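Lipid-transfer protein (Thermomonospora curvata, PDB 6OK1) is of unknown function but belongs to the thiolase superfamily, its fold pairing an N-terminal thiolase-type half with a C-terminal one. Local coordinates at residues L29-V34 / R66-G71; D49-F54 / I62-N67; G220-V225 / G350-V355; A33-I38 / L43-V48. One frame throughout, in Å; residues are numbered along the deposited sequence.

Interaction 1: residues L29-V34 / R66-G71; sequences LACEAV and RNTGIG. With NA (sodium ion), chain E.
Cys31 makes the first contact of helical segment 29-34 with segment 66-71, and the backbones draw nearest here, Cys31 CA lying 6.3 Å from Thr68 CA. A chi1 of -69° sets the sulfur toward the last turn of helix 61-68. There SG rests 3.6 Å from Asn67 CB, meeting the aliphatic stem of the asparagine, while the amide nitrogen is occupied with the carbonyl of His63. Next to that stem stands the methyl of Thr68, whose CG2 comes 3.8 Å from Cys31 SG and nearly as close to its CB. Threonine thus divides its two branches: the methyl serves the contact, whereas OG1 (chi1 59°) is hydrogen-bonded to the carbonyl O of Val64 and also accepts a weak bond from Ile70 N at 3.5 Å. The chain of another protein adds an aromatic side chain over Cys31.

One turn further along, Val34 takes over. Its CG1 touches Ile70 CD1 at 3.9 Å, the two side chains crossing at about a right angle. Gly69 leaves helical geometry with a positive phi (84°), and after this change of direction the Ile70 side chain faces helix 26-40. The carbonyl O of Ile70 binds the sodium ion at 2.2 Å, in company with the carbonyls of Val48 and Glu72 and two waters.

Helix 26-40 lies against helix 61-68 through these residues, and it rests on the sheet through others: Leu29, Ala30 and Val34 on strand 104-112, Ala33 and Val34 on strand 219-228.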
loop_
_atom_site.group_PDB
_atom_site.type_symbol
_atom_site.label_atom_id
_atom_site.label_comp_id
_atom_site.label_asym_id
_atom_site.label_seq_id
_atom_site.Cartn_x
_atom_site.Cartn_y
_atom_site.Cartn_z
ATOM N N LEU A 29 -14.726 -13.330 0.177
ATOM C CA LEU A 29 -15.263 -12.539 -0.923
ATOM C C LEU A 29 -14.199 -12.287 -1.989
ATOM O O LEU A 29 -14.491 -12.329 -3.186
ATOM C CB LEU A 29 -15.797 -11.211 -0.397
ATOM C CG LEU A 29 -16.958 -11.273 0.612
ATOM C CD1 LEU A 29 -17.260 -9.890 1.137
ATOM C CD2 LEU A 29 -18.204 -11.868 -0.072
ATOM N N ALA A 30 -12.983 -11.934 -1.562
ATOM C CA ALA A 30 -11.900 -11.702 -2.509
ATOM C C ALA A 30 -11.634 -12.945 -3.322
ATOM O O ALA A 30 -11.515 -12.878 -4.544
ATOM C CB ALA A 30 -10.638 -11.265 -1.781
ATOM N N CYS A 31 -11.561 -14.097 -2.658
ATOM C CA CYS A 31 -11.291 -15.333 -3.383
ATOM C C CYS A 31 -12.412 -15.656 -4.361
ATOM O O CYS A 31 -12.148 -16.075 -5.495
ATOM C CB CYS A 31 -11.089 -16.476 -2.398
ATOM S SG CYS A 31 -9.581 -16.320 -1.459
ATOM N N GLU A 32 -13.665 -15.463 -3.957
ATOM C CA GLU A 32 -14.767 -15.733 -4.878
ATOM C C GLU A 32 -14.680 -14.849 -6.118
ATOM O O GLU A 32 -14.814 -15.333 -7.245
ATOM C CB GLU A 32 -16.120 -15.547 -4.194
ATOM C CG GLU A 32 -16.452 -16.632 -3.198
ATOM C CD GLU A 32 -17.781 -16.411 -2.505
ATOM O OE1 GLU A 32 -18.647 -15.696 -3.068
ATOM O OE2 GLU A 32 -17.958 -16.961 -1.397
ATOM N N ALA A 33 -14.493 -13.545 -5.926
ATOM C CA ALA A 33 -14.455 -12.624 -7.062
ATOM C C ALA A 33 -13.271 -12.930 -7.974
ATOM O O ALA A 33 -13.399 -12.926 -9.206
ATOM C CB ALA A 33 -14.391 -11.177 -6.537
ATOM N N VAL A 34 -12.115 -13.221 -7.382
ATOM C CA VAL A 34 -10.910 -13.492 -8.157
ATOM C C VAL A 34 -11.086 -14.751 -8.997
ATOM O O VAL A 34 -10.794 -14.757 -10.197
ATOM C CB VAL A 34 -9.705 -13.612 -7.216
ATOM C CG1 VAL A 34 -8.525 -14.260 -7.881
ATOM C CG2 VAL A 34 -9.329 -12.222 -6.678
ATOM N N ARG A 66 -2.632 -18.276 -1.895
ATOM C CA ARG A 66 -2.569 -19.633 -1.357
ATOM C C ARG A 66 -3.952 -20.244 -1.198
ATOM O O ARG A 66 -4.085 -21.476 -1.204
ATOM C CB ARG A 66 -1.809 -19.671 -0.030
ATOM C CG ARG A 66 -2.507 -19.072 1.175
ATOM C CD ARG A 66 -1.668 -19.267 2.462
ATOM N NE ARG A 66 -1.592 -20.683 2.836
ATOM C CZ ARG A 66 -2.468 -21.294 3.644
ATOM N NH1 ARG A 66 -3.466 -20.609 4.191
ATOM N NH2 ARG A 66 -2.332 -22.587 3.934
ATOM N N ASN A 67 -4.992 -19.421 -1.115
ATOM C CA ASN A 67 -6.349 -19.959 -1.042
ATOM C C ASN A 67 -6.854 -20.386 -2.409
ATOM O O ASN A 67 -7.559 -21.392 -2.518
ATOM C CB ASN A 67 -7.295 -18.913 -0.438
ATOM C CG ASN A 67 -7.369 -19.004 1.076
ATOM O OD1 ASN A 67 -8.201 -19.723 1.605
ATOM N ND2 ASN A 67 -6.500 -18.284 1.774
ATOM N N THR A 68 -6.544 -19.618 -3.453
ATOM C CA THR A 68 -7.119 -19.847 -4.773
ATOM C C THR A 68 -6.296 -20.764 -5.661
ATOM O O THR A 68 -6.797 -21.167 -6.718
ATOM C CB THR A 68 -7.309 -18.535 -5.522
ATOM O OG1 THR A 68 -6.033 -17.879 -5.668
ATOM C CG2 THR A 68 -8.295 -17.651 -4.781
ATOM N N GLY A 69 -5.060 -21.086 -5.286
ATOM C CA GLY A 69 -4.199 -21.866 -6.155
ATOM C C GLY A 69 -3.466 -21.063 -7.202
ATOM O O GLY A 69 -2.890 -21.658 -8.130
ATOM N N ILE A 70 -3.459 -19.730 -7.078
ATOM C CA ILE A 70 -2.636 -18.882 -7.942
ATOM C C ILE A 70 -1.159 -19.188 -7.745
ATOM O O ILE A 70 -0.352 -19.065 -8.681
ATOM C CB ILE A 70 -2.993 -17.400 -7.659
ATOM C CG1 ILE A 70 -4.322 -17.083 -8.328
ATOM C CG2 ILE A 70 -1.896 -16.452 -8.112
ATOM C CD1 ILE A 70 -4.946 -15.755 -7.906
ATOM N N GLY A 71 -0.772 -19.570 -6.535
ATOM C CA GLY A 71 0.600 -20.012 -6.314
ATOM C C GLY A 71 1.589 -18.857 -6.371
ATOM O O GLY A 71 1.390 -17.807 -5.758
HETATM NA NA NA E . 1.023 -18.101 -10.107
HETATM O O HOH W 1 2.630 -18.328 -11.976
HETATM O O HOH W 2 1.652 -20.282 -10.252
#

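Interaction 2: residues D49-F54 / I62-N67; sequences DGLVTF and IHVARN
Leu51 meets Val64 and Ala65 through a single methyl, CD1, which the strand raises toward helix 61-68. With chi1 at -73° the leucine CG turns away from its own carbonyl, and the chain continues extended, bringing CD1 to 4.1 Å from Val64 CG1. Leucine and valine cross obliquely, branch against branch. The methyl of Ala65 approaches the same CD1 at 4.3 Å, so that one leucine branch meets two consecutive residues of the helix. These are loose apolar contacts, and the backbones stay well apart, with 8.5 Å between Leu51 CA and Ala65 CA.

The final turn of the helix is tied from within. Asn67 ND2 donates to His63 O over 2.9 Å in a nearly straight bond (163°), while Asn67 N reaches the same oxygen at 3.2 Å from the opposite face of the carbonyl plane. Two donors from one residue therefore grip His63 O, and the bonded oxygen lies close to the amide plane, which favours this rotation of the amide.

On the sheet, Leu51 is flanked by Val106 of strand 104-112. Strand 50-54, helix 61-68 and strand 75-79 form a beta-alpha-beta crossover between neighbouring parallel strands, here part of the N-terminal thiolase-type half.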
loop_
_atom_site.group_PDB
_atom_site.type_symbol
_atom_site.label_atom_id
_atom_site.label_comp_id
_atom_site.label_asym_id
_atom_site.label_seq_id
_atom_site.Cartn_x
_atom_site.Cartn_y
_atom_site.Cartn_z
ATOM N N ASP A 49 0.056 -14.598 -12.503
ATOM C CA ASP A 49 1.359 -14.318 -11.911
ATOM C C ASP A 49 1.437 -12.920 -11.309
ATOM O O ASP A 49 2.524 -12.505 -10.873
ATOM C CB ASP A 49 2.485 -14.543 -12.931
ATOM C CG ASP A 49 2.296 -13.792 -14.224
ATOM O OD1 ASP A 49 1.373 -12.967 -14.329
ATOM O OD2 ASP A 49 3.106 -14.035 -15.160
ATOM N N GLY A 50 0.323 -12.203 -11.243
ATOM C CA GLY A 50 0.313 -10.885 -10.625
ATOM C C GLY A 50 -0.991 -10.618 -9.906
ATOM O O GLY A 50 -2.067 -11.057 -10.336
ATOM N N LEU A 51 -0.896 -9.860 -8.803
ATOM C CA LEU A 51 -2.062 -9.432 -8.035
ATOM C C LEU A 51 -1.888 -7.984 -7.606
ATOM O O LEU A 51 -0.834 -7.621 -7.079
ATOM C CB LEU A 51 -2.271 -10.293 -6.782
ATOM C CG LEU A 51 -2.786 -11.721 -7.015
ATOM C CD1 LEU A 51 -2.851 -12.515 -5.702
ATOM C CD2 LEU A 51 -4.145 -11.744 -7.698
ATOM N N VAL A 52 -2.933 -7.181 -7.792
ATOM C CA VAL A 52 -2.928 -5.767 -7.416
ATOM C C VAL A 52 -4.181 -5.478 -6.593
ATOM O O VAL A 52 -5.284 -5.894 -6.956
ATOM C CB VAL A 52 -2.863 -4.846 -8.652
ATOM C CG1 VAL A 52 -2.728 -3.403 -8.213
ATOM C CG2 VAL A 52 -1.672 -5.237 -9.580
ATOM N N THR A 53 -4.030 -4.761 -5.482
ATOM C CA THR A 53 -5.218 -4.330 -4.738
ATOM C C THR A 53 -4.930 -2.969 -4.109
ATOM O O THR A 53 -3.957 -2.290 -4.463
ATOM C CB THR A 53 -5.665 -5.400 -3.727
ATOM O OG1 THR A 53 -6.898 -5.013 -3.118
ATOM C CG2 THR A 53 -4.644 -5.637 -2.643
ATOM N N PHE A 54 -5.826 -2.542 -3.226
ATOM C CA PHE A 54 -5.727 -1.274 -2.520
ATOM C C PHE A 54 -4.862 -1.428 -1.270
ATOM O O PHE A 54 -4.817 -2.497 -0.657
ATOM C CB PHE A 54 -7.104 -0.788 -2.056
ATOM C CG PHE A 54 -8.089 -0.387 -3.162
ATOM C CD1 PHE A 54 -8.033 -0.899 -4.476
ATOM C CD2 PHE A 54 -9.129 0.478 -2.828
ATOM C CE1 PHE A 54 -9.000 -0.535 -5.413
ATOM C CE2 PHE A 54 -10.100 0.849 -3.783
ATOM C CZ PHE A 54 -10.014 0.364 -5.056
ATOM N N ILE A 62 -0.758 -12.659 -0.793
ATOM C CA ILE A 62 -0.334 -14.025 -0.479
ATOM C C ILE A 62 -1.492 -14.856 0.054
ATOM O O ILE A 62 -1.542 -16.070 -0.169
ATOM C CB ILE A 62 0.838 -14.041 0.508
ATOM C CG1 ILE A 62 0.499 -13.303 1.808
ATOM C CG2 ILE A 62 2.092 -13.470 -0.177
ATOM C CD1 ILE A 62 1.573 -13.502 2.899
ATOM N N HIS A 63 -2.421 -14.236 0.775
ATOM C CA HIS A 63 -3.558 -14.991 1.291
ATOM C C HIS A 63 -4.520 -15.348 0.175
ATOM O O HIS A 63 -5.014 -16.480 0.106
ATOM C CB HIS A 63 -4.255 -14.190 2.386
ATOM C CG HIS A 63 -3.430 -14.077 3.627
ATOM N ND1 HIS A 63 -2.917 -15.190 4.263
ATOM C CD2 HIS A 63 -2.974 -13.006 4.313
ATOM C CE1 HIS A 63 -2.200 -14.803 5.306
ATOM N NE2 HIS A 63 -2.226 -13.482 5.364
ATOM N N VAL A 64 -4.756 -14.419 -0.748
ATOM C CA VAL A 64 -5.541 -14.749 -1.936
ATOM C C VAL A 64 -4.857 -15.862 -2.728
ATOM O O VAL A 64 -5.504 -16.819 -3.188
ATOM C CB VAL A 64 -5.770 -13.480 -2.790
ATOM C CG1 VAL A 64 -6.427 -13.815 -4.127
ATOM C CG2 VAL A 64 -6.648 -12.500 -2.010
ATOM N N ALA A 65 -3.545 -15.761 -2.906
ATOM C CA ALA A 65 -2.876 -16.709 -3.785
ATOM C C ALA A 65 -2.887 -18.120 -3.198
ATOM O O ALA A 65 -3.096 -19.085 -3.931
ATOM C CB ALA A 65 -1.454 -16.256 -4.072
ATOM N N ARG A 66 -2.632 -18.276 -1.895
ATOM C CA ARG A 66 -2.569 -19.633 -1.357
ATOM C C ARG A 66 -3.952 -20.244 -1.198
ATOM O O ARG A 66 -4.085 -21.476 -1.204
ATOM C CB ARG A 66 -1.809 -19.671 -0.030
ATOM C CG ARG A 66 -2.507 -19.072 1.175
ATOM C CD ARG A 66 -1.668 -19.267 2.462
ATOM N NE ARG A 66 -1.592 -20.683 2.836
ATOM C CZ ARG A 66 -2.468 -21.294 3.644
ATOM N NH1 ARG A 66 -3.466 -20.609 4.191
ATOM N NH2 ARG A 66 -2.332 -22.587 3.934
ATOM N N ASN A 67 -4.992 -19.421 -1.115
ATOM C CA ASN A 67 -6.349 -19.959 -1.042
ATOM C C ASN A 67 -6.854 -20.386 -2.409
ATOM O O ASN A 67 -7.559 -21.392 -2.518
ATOM C CB ASN A 67 -7.295 -18.913 -0.438
ATOM C CG ASN A 67 -7.369 -19.004 1.076
ATOM O OD1 ASN A 67 -8.201 -19.723 1.605
ATOM N ND2 ASN A 67 -6.500 -18.284 1.774
#

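Interaction 3: residues G220-V225 / G350-V355; sequences GGQALV and GIAEAV
Strand segment 220-225 and helix segment 350-355 pass with their axes 9.1 Å apart, inclined at 47°, and draw nearest where Leu224 CA and Ala352 CA are 7.3 Å from each other. Alternation along the strand selects the side chains: Gln222 and Leu224 face the helix, while Ala223 between them faces helix 26-40.

Leu224 straddles the helix surface with its two methyls. CD1 sits 3.7 Å from Ile351 CG2, the leucine and isoleucine crossing at about a right angle, and also lies near Ile351 CB. CD2 lies instead over the start of the next residue, 4.1 Å from Ala352 N and 4.3 Å from Ala352 CB.

Gln222 shows how a buried amide can take part in an apolar contact. Its CG is anti to the backbone N (chi1 176°), but the chain bends at chi2 (77°), laying the carboxamide forward along the strand, beside Ala223. The Ala352 methyl abuts this amide, with CB 3.5 Å from Gln222 NE2 and only slightly farther from OE1. The nitrogen is held by a 3.2 Å hydrogen bond from NE2 to Ala223 O. Ala223 O lies close to the plane of the Gln222 amide, although NE2 is tilted from the plane of that carbonyl.

Ile351 also rests on Ala86, Cys87 and Val90 of helix 86-98, so the helices of the two thiolase-type halves meet beneath the strand. A pair of buried helices between layers of sheet, one from each half, is consistent with the central layer of the thiolase fold.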
loop_
_atom_site.group_PDB
_atom_site.type_symbol
_atom_site.label_atom_id
_atom_site.label_comp_id
_atom_site.label_asym_id
_atom_site.label_seq_id
_atom_site.Cartn_x
_atom_site.Cartn_y
_atom_site.Cartn_z
ATOM N N GLY A 220 -19.133 -6.903 -0.386
ATOM C CA GLY A 220 -18.937 -7.574 -1.652
ATOM C C GLY A 220 -17.503 -7.496 -2.139
ATOM O O GLY A 220 -16.646 -6.844 -1.536
ATOM N N GLY A 221 -17.269 -8.188 -3.246
ATOM C CA GLY A 221 -15.944 -8.233 -3.871
ATOM C C GLY A 221 -16.039 -8.130 -5.379
ATOM O O GLY A 221 -17.016 -8.561 -5.994
ATOM N N GLN A 222 -15.004 -7.519 -5.975
ATOM C CA GLN A 222 -14.909 -7.305 -7.415
ATOM C C GLN A 222 -13.486 -7.598 -7.862
ATOM O O GLN A 222 -12.527 -7.152 -7.220
ATOM C CB GLN A 222 -15.276 -5.868 -7.792
ATOM C CG GLN A 222 -15.123 -5.531 -9.253
ATOM C CD GLN A 222 -16.252 -6.095 -10.103
ATOM O OE1 GLN A 222 -17.415 -5.716 -9.942
ATOM N NE2 GLN A 222 -15.901 -6.965 -11.042
ATOM N N ALA A 223 -13.349 -8.309 -8.991
ATOM C CA ALA A 223 -12.035 -8.629 -9.538
ATOM C C ALA A 223 -12.042 -8.446 -11.046
ATOM O O ALA A 223 -13.091 -8.449 -11.684
ATOM C CB ALA A 223 -11.601 -10.065 -9.199
ATOM N N LEU A 224 -10.848 -8.214 -11.593
ATOM C CA LEU A 224 -10.635 -7.905 -13.006
ATOM C C LEU A 224 -9.350 -8.596 -13.440
ATOM O O LEU A 224 -8.347 -8.485 -12.737
ATOM C CB LEU A 224 -10.486 -6.394 -13.236
ATOM C CG LEU A 224 -11.530 -5.469 -12.606
ATOM C CD1 LEU A 224 -11.021 -4.061 -12.524
ATOM C CD2 LEU A 224 -12.833 -5.483 -13.394
ATOM N N VAL A 225 -9.366 -9.269 -14.602
ATOM C CA VAL A 225 -8.204 -9.978 -15.143
ATOM C C VAL A 225 -7.628 -9.184 -16.310
ATOM O O VAL A 225 -8.332 -8.895 -17.284
ATOM C CB VAL A 225 -8.577 -11.398 -15.605
ATOM C CG1 VAL A 225 -7.400 -12.056 -16.304
ATOM C CG2 VAL A 225 -8.984 -12.229 -14.412
ATOM N N GLY A 350 -17.476 -0.165 -11.138
ATOM C CA GLY A 350 -17.632 0.692 -12.301
ATOM C C GLY A 350 -16.709 0.309 -13.440
ATOM O O GLY A 350 -17.072 0.433 -14.613
ATOM N N ILE A 351 -15.495 -0.136 -13.120
ATOM C CA ILE A 351 -14.614 -0.621 -14.177
ATOM C C ILE A 351 -15.250 -1.827 -14.851
ATOM O O ILE A 351 -15.224 -1.954 -16.072
ATOM C CB ILE A 351 -13.209 -0.941 -13.612
ATOM C CG1 ILE A 351 -12.601 0.309 -12.951
ATOM C CG2 ILE A 351 -12.296 -1.422 -14.719
ATOM C CD1 ILE A 351 -11.281 0.079 -12.186
ATOM N N ALA A 352 -15.853 -2.718 -14.067
ATOM C CA ALA A 352 -16.517 -3.881 -14.656
ATOM C C ALA A 352 -17.621 -3.457 -15.618
ATOM O O ALA A 352 -17.768 -4.043 -16.694
ATOM C CB ALA A 352 -17.074 -4.765 -13.551
ATOM N N GLU A 353 -18.421 -2.446 -15.245
ATOM C CA GLU A 353 -19.477 -1.981 -16.142
ATOM C C GLU A 353 -18.889 -1.437 -17.436
ATOM O O GLU A 353 -19.427 -1.686 -18.515
ATOM C CB GLU A 353 -20.344 -0.916 -15.464
ATOM C CG GLU A 353 -21.362 -0.226 -16.388
ATOM C CD GLU A 353 -22.491 -1.148 -16.864
ATOM O OE1 GLU A 353 -22.617 -2.296 -16.388
ATOM O OE2 GLU A 353 -23.257 -0.697 -17.728
ATOM N N ALA A 354 -17.772 -0.709 -17.349
ATOM C CA ALA A 354 -17.111 -0.211 -18.553
ATOM C C ALA A 354 -16.715 -1.360 -19.466
ATOM O O ALA A 354 -16.824 -1.267 -20.695
ATOM C CB ALA A 354 -15.886 0.610 -18.150
ATOM N N VAL A 355 -16.240 -2.451 -18.877
ATOM C CA VAL A 355 -15.895 -3.631 -19.658
ATOM C C VAL A 355 -17.135 -4.175 -20.367
ATOM O O VAL A 355 -17.103 -4.500 -21.563
ATOM C CB VAL A 355 -15.248 -4.692 -18.750
ATOM C CG1 VAL A 355 -15.106 -6.036 -19.496
ATOM C CG2 VAL A 355 -13.862 -4.215 -18.232
#

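Interaction 4: residues A33-I38 / L43-V48; sequences AVLAAI and LEPSDV. With NA (sodium ion), chain E.
Ile38 is the main bump of this contact, pushed into the bend that the chain makes on its way from Leu43 to Val48. Its CG2 sits in the elbow of the loop, 3.5 Å from Leu43 O and 3.6 Å from Glu44 C, with the start of the Pro45 ring closing one side. The longer branch reaches further along the loop. With CG1 beside the backbone N and opposite the carbonyl carbon (chi1 -69°), CD1 is carried to 3.7 Å from Val48 CG2, and the two side chains cross at about a right angle. One isoleucine thus meets the loop with both branches, CG2 at its start and CD1 at its end.

Leu35, one turn earlier, supplies a smaller bump on the outer side. Its CD2 meets Pro45 CG at 3.6 Å, again at about a right angle, so that the proline ring leans on both helix residues, CG on Leu35 and CD toward Ile38 CG2.

The backbone closes the near end: Leu43 N donates to Ile38 O over 3.1 Å, a fairly straight bond (161°) that ties the loop to the end of the helix. Within the loop, the Asp47 side chain reaches back across the 3-10 turn 45-47, its OD2 accepting from Glu44 N at 2.9 Å and complementing the backbone bond from Asp47 N to Glu44 O. Beyond that turn, Val48 O coordinates the sodium ion at 2.4 Å.

The loop connects helix 26-40 to strand 50-54, and both of its ends lean on the sheet, Leu43 on Val104 and Val48 on Val106 of strand 104-112. The helix itself lies over strand 219-228, with Ala37 on Val225.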
loop_
_atom_site.group_PDB
_atom_site.type_symbol
_atom_site.label_atom_id
_atom_site.label_comp_id
_atom_site.label_asym_id
_atom_site.label_seq_id
_atom_site.Cartn_x
_atom_site.Cartn_y
_atom_site.Cartn_z
ATOM N N ALA A 33 -14.493 -13.545 -5.926
ATOM C CA ALA A 33 -14.455 -12.624 -7.062
ATOM C C ALA A 33 -13.271 -12.930 -7.974
ATOM O O ALA A 33 -13.399 -12.926 -9.206
ATOM C CB ALA A 33 -14.391 -11.177 -6.537
ATOM N N VAL A 34 -12.115 -13.221 -7.382
ATOM C CA VAL A 34 -10.910 -13.492 -8.157
ATOM C C VAL A 34 -11.086 -14.751 -8.997
ATOM O O VAL A 34 -10.794 -14.757 -10.197
ATOM C CB VAL A 34 -9.705 -13.612 -7.216
ATOM C CG1 VAL A 34 -8.525 -14.260 -7.881
ATOM C CG2 VAL A 34 -9.329 -12.222 -6.678
ATOM N N LEU A 35 -11.552 -15.841 -8.380
ATOM C CA LEU A 35 -11.804 -17.059 -9.158
ATOM C C LEU A 35 -12.842 -16.826 -10.250
ATOM O O LEU A 35 -12.727 -17.386 -11.351
ATOM C CB LEU A 35 -12.247 -18.196 -8.232
ATOM C CG LEU A 35 -11.104 -18.766 -7.376
ATOM C CD1 LEU A 35 -11.632 -19.813 -6.399
ATOM C CD2 LEU A 35 -9.990 -19.384 -8.231
ATOM N N ALA A 36 -13.876 -16.034 -9.961
ATOM C CA ALA A 36 -14.908 -15.772 -10.961
ATOM C C ALA A 36 -14.333 -15.016 -12.149
ATOM O O ALA A 36 -14.655 -15.326 -13.301
ATOM C CB ALA A 36 -16.074 -15.006 -10.334
ATOM N N ALA A 37 -13.452 -14.038 -11.892
ATOM C CA ALA A 37 -12.858 -13.255 -12.978
ATOM C C ALA A 37 -11.913 -14.113 -13.815
ATOM O O ALA A 37 -11.914 -14.035 -15.051
ATOM C CB ALA A 37 -12.117 -12.040 -12.416
ATOM N N ILE A 38 -11.143 -14.971 -13.153
ATOM C CA ILE A 38 -10.234 -15.880 -13.837
ATOM C C ILE A 38 -11.020 -16.793 -14.771
ATOM O O ILE A 38 -10.669 -16.970 -15.946
ATOM C CB ILE A 38 -9.427 -16.679 -12.797
ATOM C CG1 ILE A 38 -8.439 -15.751 -12.056
ATOM C CG2 ILE A 38 -8.689 -17.848 -13.438
ATOM C CD1 ILE A 38 -7.798 -16.349 -10.797
ATOM N N LEU A 43 -9.368 -18.681 -18.195
ATOM C CA LEU A 43 -8.061 -19.055 -17.674
ATOM C C LEU A 43 -8.217 -19.925 -16.421
ATOM O O LEU A 43 -9.331 -20.229 -15.967
ATOM C CB LEU A 43 -7.228 -17.804 -17.367
ATOM C CG LEU A 43 -6.852 -16.893 -18.545
ATOM C CD1 LEU A 43 -6.188 -15.577 -18.058
ATOM C CD2 LEU A 43 -5.928 -17.621 -19.488
ATOM N N GLU A 44 -7.074 -20.367 -15.904
ATOM C CA GLU A 44 -6.957 -21.154 -14.685
ATOM C C GLU A 44 -6.173 -20.371 -13.638
ATOM O O GLU A 44 -5.333 -19.550 -13.997
ATOM C CB GLU A 44 -6.234 -22.481 -14.943
ATOM C CG GLU A 44 -6.987 -23.441 -15.876
ATOM C CD GLU A 44 -8.201 -24.079 -15.221
ATOM O OE1 GLU A 44 -8.488 -23.770 -14.048
ATOM O OE2 GLU A 44 -8.874 -24.894 -15.884
ATOM N N PRO A 45 -6.397 -20.625 -12.341
ATOM C CA PRO A 45 -5.640 -19.866 -11.314
ATOM C C PRO A 45 -4.127 -19.945 -11.468
ATOM O O PRO A 45 -3.457 -18.934 -11.245
ATOM C CB PRO A 45 -6.114 -20.492 -9.998
ATOM C CG PRO A 45 -7.505 -20.976 -10.286
ATOM C CD PRO A 45 -7.473 -21.432 -11.734
ATOM N N SER A 46 -3.569 -21.105 -11.856
ATOM C CA SER A 46 -2.126 -21.245 -12.039
ATOM C C SER A 46 -1.585 -20.351 -13.146
ATOM O O SER A 46 -0.366 -20.131 -13.213
ATOM C CB SER A 46 -1.773 -22.708 -12.349
ATOM O OG SER A 46 -2.461 -23.117 -13.516
ATOM N N ASP A 47 -2.451 -19.834 -14.016
ATOM C CA ASP A 47 -2.010 -18.894 -15.039
ATOM C C ASP A 47 -1.647 -17.522 -14.455
ATOM O O ASP A 47 -0.865 -16.788 -15.069
ATOM C CB ASP A 47 -3.095 -18.718 -16.102
ATOM C CG ASP A 47 -3.376 -19.995 -16.876
ATOM O OD1 ASP A 47 -2.419 -20.746 -17.117
ATOM O OD2 ASP A 47 -4.545 -20.234 -17.242
ATOM N N VAL A 48 -2.193 -17.171 -13.293
ATOM C CA VAL A 48 -2.027 -15.833 -12.706
ATOM C C VAL A 48 -0.637 -15.669 -12.117
ATOM O O VAL A 48 -0.197 -16.475 -11.289
ATOM C CB VAL A 48 -3.091 -15.589 -11.624
ATOM C CG1 VAL A 48 -2.901 -14.225 -10.969
ATOM C CG2 VAL A 48 -4.478 -15.681 -12.228
HETATM NA NA NA E . 1.023 -18.101 -10.107
HETATM O O HOH W 1 2.630 -18.328 -11.976
HETATM O O HOH W 2 1.652 -20.282 -10.252
#

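How the interactions relate
Interactions 1, 2 and 4 form a cluster in the N-terminal thiolase-type half, with centres 7 to 11 Å apart. In chain order, helix 26-40 leads through the loop of interaction 4 into strand 50-54, and helix 61-68 then packs against strand 50-54 and beside helix 26-40. Interactions 1 and 4 share helix 26-40 and the sodium ion, which joins the loop carbonyls of Val48 and Ile70; interactions 1 and 2 share helix 61-68. Interaction 3 lies nearer the chain's centre, about 16 Å from interaction 1 between centres. Its strand 219-228 has helix 26-40 on one face and helix 348-359 on the other, linking the two halves of the fold.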